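Local structure of regulator of G-protein signaling 1 (Homo sapiens, 2BV1) at residues A[79-84]-A[89-94]; A[101-104]-A[109-112]. The protein inhibits signalling downstream of G-protein-coupled receptors by raising the GTPase activity of G protein alpha subunits, which drives them into their inactive GDP-bound form. All coordinates share one frame; numbering follows the deposited sequence.

How the interactions relate
Both interactions lie in the all-helical RGS domain, on the same side of its centre, with their own centres about 13 Å apart and their nearest atoms about 5 Å apart. Helix 93-103 connects them: residues 89-94 of interaction 1 lead into it, and residues 101-104 of interaction 2 lie toward its other end. Interaction 1 is a buried contact that combines a direct backbone hydrogen bond with aliphatic packing. Interaction 2 is only partly buried, has no direct hydrogen bond between its segments, and sets a cysteine and an aromatic ring against an isoleucine while a lysine reaches out to water. In each, one water joins the two segments.

Interaction 1 (A[79-84]-A[89-94]); sequences AFVHSD and INIDFR
Ile89 packs its side chain along the C-terminal end of helix 69-81 while its backbone N donates to Phe80 O at 2.8 Å, a nearly straight bond (163° at the hydrogen) that lies in the carbonyl plane. The same carbonyl oxygen meets the isoleucine side chain. From CB, 3.9 Å from Phe80 O, the chain divides: CG2 turns toward the phenylalanine and comes within 4.1 Å of Phe80 CB, approaching the ring obliquely. CG1 is tucked between its own backbone N and carbonyl carbon (chi1 61°), a placement that brings it to 3.5 Å from Phe80 O. Beyond it the extended chain carries CD1 to Val81 CG2, 3.9 Å away, the two side chains crossing at a slant. The other valine methyl, CG1, meets Ile91 CD1 at 4.2 Å, so each branch of Val81 touches a different isoleucine. An alanine in place of Ile89 would probably leave Val81 CG2 without its methyl partner and open a gap beside Phe80 CB. A water adds a second polar link, donating to Val81 O and to Ile89 O. Past Ile91, Asp92 caps the start of helix 93-103, its OD2 accepting a weak bond from Arg94 N. The contact thus closes the loop between helices 69-81 and 93-103 in the RGS domain, with Ile89 and Val81 resting on Phe54 of helix 50-62 and both isoleucines also packing on Ile118 of helix 112-131.

Interaction 2 (A[101-104]-A[109-112]); sequences KKIK and TCFD
The connection between helix 93-103 and helix 112-131 of the RGS domain folds back here, bringing Cys110 and Phe111 against Lys102 and Ile103. Cys110 SG touches both side chains of the helix, 3.6 Å from Ile103 CD1 and 3.7 Å from Lys102 CB. With SG anti to the cysteine's own backbone N (chi1 173°), the sulfur also lies over the centre of the neighbouring Phe111 ring, 3.9 Å above its plane. Ile103 CD1 reaches the same ring obliquely and touches Phe111 CZ at 3.7 Å, the two side chains crossing at about a right angle. Cys110 and Phe111 are the central residues of a type I beta turn, closed by the backbone bond from Asp112 N to Thr109 O, and this turn delivers the chain into helix 112-131. Phe111 faces the interior of the helical bundle, where its ring meets Tyr61 edge-to-face and packs on Phe54 and Cys58 of helix 50-62 and on Ala73 and Ile76 of helix 69-81. On the more exposed flank, the extended Lys102 chain runs alongside the turn, its CD 3.4 Å from Cys110 O. The ammonium group does not bond that carbonyl directly; Lys102 NZ donates to a water at 2.6 Å, and the water in turn donates to Cys110 O at 3.2 Å.

Interaction 1 (A[79-84]-A[89-94])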
ATOM      1  N   ALA A  79      -9.619  -6.064  -8.922  1.00 37.44           N
ATOM      2  CA  ALA A  79      -9.030  -4.754  -9.107  1.00 39.02           C
ATOM      3  C   ALA A  79      -7.486  -4.781  -9.137  1.00 38.68           C
ATOM      4  O   ALA A  79      -6.895  -3.947  -9.768  1.00 38.16           O
ATOM      5  CB  ALA A  79      -9.507  -3.790  -8.018  1.00 39.62           C
ATOM      6  N   PHE A  80      -6.865  -5.762  -8.507  1.00 39.26           N
ATOM      7  CA  PHE A  80      -5.401  -5.709  -8.205  1.00 40.23           C
ATOM      8  C   PHE A  80      -4.637  -7.005  -8.507  1.00 40.71           C
ATOM      9  O   PHE A  80      -3.533  -6.972  -8.992  1.00 41.46           O
ATOM     10  CB  PHE A  80      -5.186  -5.401  -6.708  1.00 40.71           C
ATOM     11  CG  PHE A  80      -5.645  -4.023  -6.284  1.00 41.04           C
ATOM     12  CD1 PHE A  80      -5.008  -2.891  -6.759  1.00 41.37           C
ATOM     13  CD2 PHE A  80      -6.685  -3.872  -5.363  1.00 40.70           C
ATOM     14  CE1 PHE A  80      -5.433  -1.619  -6.364  1.00 41.94           C
ATOM     15  CE2 PHE A  80      -7.130  -2.607  -4.972  1.00 42.43           C
ATOM     16  CZ  PHE A  80      -6.497  -1.481  -5.452  1.00 41.29           C
ATOM     17  N   VAL A  81      -5.239  -8.137  -8.207  1.00 41.88           N
ATOM     18  CA  VAL A  81      -4.520  -9.405  -8.144  1.00 42.82           C
ATOM     19  C   VAL A  81      -4.711 -10.190  -9.405  1.00 44.57           C
ATOM     20  O   VAL A  81      -3.770 -10.818  -9.900  1.00 45.17           O
ATOM     21  CB  VAL A  81      -5.002 -10.261  -6.961  1.00 42.16           C
ATOM     22  CG1 VAL A  81      -4.321 -11.649  -6.974  1.00 41.98           C
ATOM     23  CG2 VAL A  81      -4.755  -9.540  -5.663  1.00 40.93           C
ATOM     24  N   HIS A  82      -5.936 -10.162  -9.915  1.00 46.58           N
ATOM     25  CA  HIS A  82      -6.300 -10.950 -11.070  1.00 48.09           C
ATOM     26  C   HIS A  82      -5.489 -10.485 -12.274  1.00 50.15           C
ATOM     27  O   HIS A  82      -5.207  -9.286 -12.455  1.00 50.04           O
ATOM     28  CB  HIS A  82      -7.809 -10.861 -11.362  1.00 47.58           C
ATOM     29  CG  HIS A  82      -8.250 -11.742 -12.483  1.00 47.99           C
ATOM     30  ND1 HIS A  82      -8.359 -11.296 -13.780  1.00 48.68           N
ATOM     31  CD2 HIS A  82      -8.607 -13.048 -12.507  1.00 48.34           C
ATOM     32  CE1 HIS A  82      -8.753 -12.289 -14.558  1.00 48.06           C
ATOM     33  NE2 HIS A  82      -8.912 -13.363 -13.808  1.00 47.96           N
ATOM     34  N   SER A  83      -5.132 -11.484 -13.081  1.00 52.49           N
ATOM     35  CA  SER A  83      -4.392 -11.353 -14.328  1.00 54.30           C
ATOM     36  C   SER A  83      -4.866 -10.195 -15.216  1.00 54.89           C
ATOM     37  O   SER A  83      -4.074  -9.550 -15.893  1.00 55.46           O
ATOM     38  CB  SER A  83      -4.521 -12.700 -15.061  1.00 55.17           C
ATOM     39  OG  SER A  83      -4.844 -13.742 -14.109  1.00 56.59           O
ATOM     40  N   ASP A  84      -6.162  -9.921 -15.179  1.00 55.63           N
ATOM     41  CA  ASP A  84      -6.781  -8.920 -16.024  1.00 55.70           C
ATOM     42  C   ASP A  84      -7.118  -7.657 -15.251  1.00 56.01           C
ATOM     43  O   ASP A  84      -8.024  -6.917 -15.654  1.00 56.61           O
ATOM     44  CB  ASP A  84      -8.058  -9.504 -16.630  1.00 56.16           C
ATOM     45  N   ILE A  89      -0.875  -6.084  -9.435  1.00 44.26           N
ATOM     46  CA  ILE A  89       0.226  -5.992  -8.510  1.00 42.11           C
ATOM     47  C   ILE A  89       1.265  -7.068  -8.856  1.00 42.14           C
ATOM     48  O   ILE A  89       0.923  -8.138  -9.396  1.00 39.57           O
ATOM     49  CB  ILE A  89      -0.239  -6.122  -7.027  1.00 41.69           C
ATOM     50  CG1 ILE A  89      -0.903  -7.484  -6.767  1.00 39.88           C
ATOM     51  CG2 ILE A  89      -1.148  -4.960  -6.647  1.00 42.64           C
ATOM     52  CD1 ILE A  89      -1.265  -7.736  -5.336  1.00 40.37           C
ATOM     53  N   ASN A  90       2.527  -6.739  -8.559  1.00 42.13           N
ATOM     54  CA  ASN A  90       3.676  -7.583  -8.896  1.00 42.39           C
ATOM     55  C   ASN A  90       3.978  -8.572  -7.778  1.00 41.27           C
ATOM     56  O   ASN A  90       4.991  -8.454  -7.085  1.00 43.07           O
ATOM     57  CB  ASN A  90       4.936  -6.745  -9.091  1.00 43.36           C
ATOM     58  CG  ASN A  90       5.029  -6.094 -10.422  1.00 45.03           C
ATOM     59  OD1 ASN A  90       4.933  -6.741 -11.471  1.00 48.52           O
ATOM     60  ND2 ASN A  90       5.326  -4.791 -10.396  1.00 49.43           N
ATOM     61  N   ILE A  91       3.094  -9.525  -7.570  1.00 39.72           N
ATOM     62  CA  ILE A  91       3.388 -10.657  -6.687  1.00 37.71           C
ATOM     63  C   ILE A  91       3.794 -11.760  -7.613  1.00 36.52           C
ATOM     64  O   ILE A  91       3.540 -11.679  -8.815  1.00 34.32           O
ATOM     65  CB  ILE A  91       2.214 -11.089  -5.797  1.00 37.33           C
ATOM     66  CG1 ILE A  91       0.987 -11.487  -6.643  1.00 37.64           C
ATOM     67  CG2 ILE A  91       1.890  -9.983  -4.828  1.00 38.48           C
ATOM     68  CD1 ILE A  91      -0.309 -11.707  -5.794  1.00 37.89           C
ATOM     69  N   ASP A  92       4.477 -12.756  -7.056  1.00 35.65           N
ATOM     70  CA  ASP A  92       4.909 -13.901  -7.817  1.00 35.06           C
ATOM     71  C   ASP A  92       3.696 -14.802  -8.075  1.00 35.47           C
ATOM     72  O   ASP A  92       2.687 -14.772  -7.354  1.00 35.51           O
ATOM     73  CB  ASP A  92       5.988 -14.672  -7.038  1.00 34.55           C
ATOM     74  CG  ASP A  92       5.441 -15.218  -5.726  1.00 33.06           C
ATOM     75  OD1 ASP A  92       5.284 -14.440  -4.760  1.00 35.58           O
ATOM     76  OD2 ASP A  92       5.095 -16.395  -5.701  1.00 32.83           O
ATOM     77  N   PHE A  93       3.847 -15.619  -9.095  1.00 35.51           N
ATOM     78  CA  PHE A  93       2.880 -16.598  -9.531  1.00 36.65           C
ATOM     79  C   PHE A  93       2.279 -17.497  -8.441  1.00 36.48           C
ATOM     80  O   PHE A  93       1.067 -17.733  -8.464  1.00 34.23           O
ATOM     81  CB  PHE A  93       3.523 -17.452 -10.626  1.00 37.38           C
ATOM     82  CG  PHE A  93       2.672 -18.534 -11.116  1.00 38.14           C
ATOM     83  CD1 PHE A  93       1.650 -18.269 -11.999  1.00 40.44           C
ATOM     84  CD2 PHE A  93       2.889 -19.847 -10.709  1.00 39.14           C
ATOM     85  CE1 PHE A  93       0.839 -19.299 -12.459  1.00 39.83           C
ATOM     86  CE2 PHE A  93       2.086 -20.870 -11.156  1.00 39.89           C
ATOM     87  CZ  PHE A  93       1.064 -20.602 -12.043  1.00 40.63           C
ATOM     88  N   ARG A  94       3.113 -17.988  -7.514  1.00 36.19           N
ATOM     89  CA  ARG A  94       2.648 -18.934  -6.479  1.00 36.93           C
ATOM     90  C   ARG A  94       1.810 -18.215  -5.439  1.00 36.39           C
ATOM     91  O   ARG A  94       0.795 -18.740  -4.996  1.00 36.26           O
ATOM     92  CB  ARG A  94       3.803 -19.721  -5.799  1.00 36.64           C
ATOM     93  CG  ARG A  94       4.306 -20.861  -6.657  1.00 38.26           C
ATOM     94  CD  ARG A  94       5.470 -21.627  -6.013  1.00 36.92           C
ATOM     95  NE  ARG A  94       6.094 -22.541  -6.969  1.00 38.22           N
ATOM     96  CZ  ARG A  94       7.330 -23.031  -6.834  1.00 36.00           C
ATOM     97  NH1 ARG A  94       8.080 -22.691  -5.785  1.00 32.97           N
ATOM     98  NH2 ARG A  94       7.822 -23.818  -7.774  1.00 35.35           N
TER
HETATM   99  O   HOH W   1      -0.962 -10.174  -9.366  1.00 35.15           O

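Interaction 2 (A[101-104]-A[109-112])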
ATOM      1  N   LYS A 101      -7.103 -19.024  -4.696  1.00 42.66           N
ATOM      2  CA  LYS A 101      -7.754 -20.113  -4.009  1.00 44.15           C
ATOM      3  C   LYS A 101      -8.438 -19.650  -2.722  1.00 45.28           C
ATOM      4  O   LYS A 101      -9.515 -20.154  -2.386  1.00 45.87           O
ATOM      5  CB  LYS A 101      -6.751 -21.220  -3.674  1.00 43.93           C
ATOM      6  CG  LYS A 101      -6.482 -22.172  -4.817  1.00 45.90           C
ATOM      7  N   LYS A 102      -7.818 -18.723  -1.989  1.00 46.14           N
ATOM      8  CA  LYS A 102      -8.425 -18.196  -0.758  1.00 47.26           C
ATOM      9  C   LYS A 102      -9.708 -17.374  -1.036  1.00 47.85           C
ATOM     10  O   LYS A 102     -10.566 -17.240  -0.157  1.00 47.77           O
ATOM     11  CB  LYS A 102      -7.403 -17.378   0.021  1.00 47.34           C
ATOM     12  CG  LYS A 102      -6.258 -18.237   0.551  1.00 47.75           C
ATOM     13  CD  LYS A 102      -5.084 -17.437   1.081  1.00 48.17           C
ATOM     14  CE  LYS A 102      -4.236 -18.329   2.014  1.00 49.38           C
ATOM     15  NZ  LYS A 102      -3.261 -17.555   2.822  1.00 51.91           N
ATOM     16  N   ILE A 103      -9.838 -16.861  -2.265  1.00 48.27           N
ATOM     17  CA  ILE A 103     -10.898 -15.924  -2.645  1.00 48.36           C
ATOM     18  C   ILE A 103     -12.264 -16.590  -2.585  1.00 48.85           C
ATOM     19  O   ILE A 103     -13.259 -15.939  -2.292  1.00 48.56           O
ATOM     20  CB  ILE A 103     -10.681 -15.364  -4.107  1.00 47.98           C
ATOM     21  CG1 ILE A 103      -9.413 -14.522  -4.196  1.00 47.82           C
ATOM     22  CG2 ILE A 103     -11.894 -14.537  -4.592  1.00 48.86           C
ATOM     23  CD1 ILE A 103      -9.191 -13.552  -3.053  1.00 45.35           C
ATOM     24  N   LYS A 104     -12.295 -17.884  -2.879  1.00 49.25           N
ATOM     25  CA  LYS A 104     -13.535 -18.622  -2.992  1.00 49.53           C
ATOM     26  C   LYS A 104     -14.183 -18.910  -1.628  1.00 49.48           C
ATOM     27  O   LYS A 104     -15.361 -19.242  -1.580  1.00 50.13           O
ATOM     28  CB  LYS A 104     -13.287 -19.951  -3.713  1.00 50.18           C
ATOM     29  CG  LYS A 104     -12.711 -19.856  -5.132  1.00 50.59           C
ATOM     30  CD  LYS A 104     -12.012 -21.175  -5.511  1.00 50.43           C
ATOM     31  CE  LYS A 104     -12.144 -21.517  -6.995  1.00 50.76           C
ATOM     32  NZ  LYS A 104     -13.081 -22.690  -7.193  1.00 51.17           N
ATOM     33  N   THR A 109      -7.601 -13.201   6.913  1.00 41.46           N
ATOM     34  CA  THR A 109      -6.169 -13.285   6.614  1.00 41.82           C
ATOM     35  C   THR A 109      -5.891 -13.613   5.147  1.00 41.75           C
ATOM     36  O   THR A 109      -4.743 -13.884   4.767  1.00 43.01           O
ATOM     37  CB  THR A 109      -5.503 -14.382   7.444  1.00 41.71           C
ATOM     38  OG1 THR A 109      -6.069 -15.650   7.089  1.00 42.02           O
ATOM     39  CG2 THR A 109      -5.662 -14.112   8.926  1.00 41.90           C
ATOM     40  N   CYS A 110      -6.937 -13.597   4.340  1.00 40.97           N
ATOM     41  CA  CYS A 110      -6.850 -13.971   2.938  1.00 40.34           C
ATOM     42  C   CYS A 110      -5.652 -13.322   2.171  1.00 39.31           C
ATOM     43  O   CYS A 110      -4.951 -14.007   1.408  1.00 38.23           O
ATOM     44  CB  CYS A 110      -8.202 -13.625   2.256  1.00 40.33           C
ATOM     45  SG  CYS A 110      -8.296 -13.818   0.461  1.00 43.47           S
ATOM     46  N   PHE A 111      -5.475 -12.009   2.341  1.00 38.37           N
ATOM     47  CA  PHE A 111      -4.523 -11.230   1.556  1.00 38.51           C
ATOM     48  C   PHE A 111      -3.178 -10.970   2.252  1.00 38.40           C
ATOM     49  O   PHE A 111      -2.344 -10.228   1.691  1.00 37.44           O
ATOM     50  CB  PHE A 111      -5.143  -9.866   1.139  1.00 37.81           C
ATOM     51  CG  PHE A 111      -6.309 -10.002   0.239  1.00 36.94           C
ATOM     52  CD1 PHE A 111      -6.122 -10.391  -1.088  1.00 36.82           C
ATOM     53  CD2 PHE A 111      -7.602  -9.768   0.703  1.00 37.11           C
ATOM     54  CE1 PHE A 111      -7.202 -10.558  -1.944  1.00 37.57           C
ATOM     55  CE2 PHE A 111      -8.691  -9.945  -0.127  1.00 35.24           C
ATOM     56  CZ  PHE A 111      -8.509 -10.320  -1.448  1.00 36.55           C
ATOM     57  N   ASP A 112      -2.986 -11.560   3.439  1.00 38.94           N
ATOM     58  CA  ASP A 112      -1.762 -11.378   4.250  1.00 40.24           C
ATOM     59  C   ASP A 112      -0.470 -11.708   3.489  1.00 39.66           C
ATOM     60  O   ASP A 112       0.520 -10.998   3.608  1.00 40.07           O
ATOM     61  CB  ASP A 112      -1.820 -12.253   5.491  1.00 41.38           C
ATOM     62  CG  ASP A 112      -2.752 -11.692   6.573  1.00 44.24           C
ATOM     63  OD1 ASP A 112      -3.375 -10.628   6.369  1.00 45.97           O
ATOM     64  OD2 ASP A 112      -2.822 -12.331   7.633  1.00 47.52           O
TER
HETATM   65  O   HOH W   2      -2.410 -15.117   2.954  1.00 41.96           O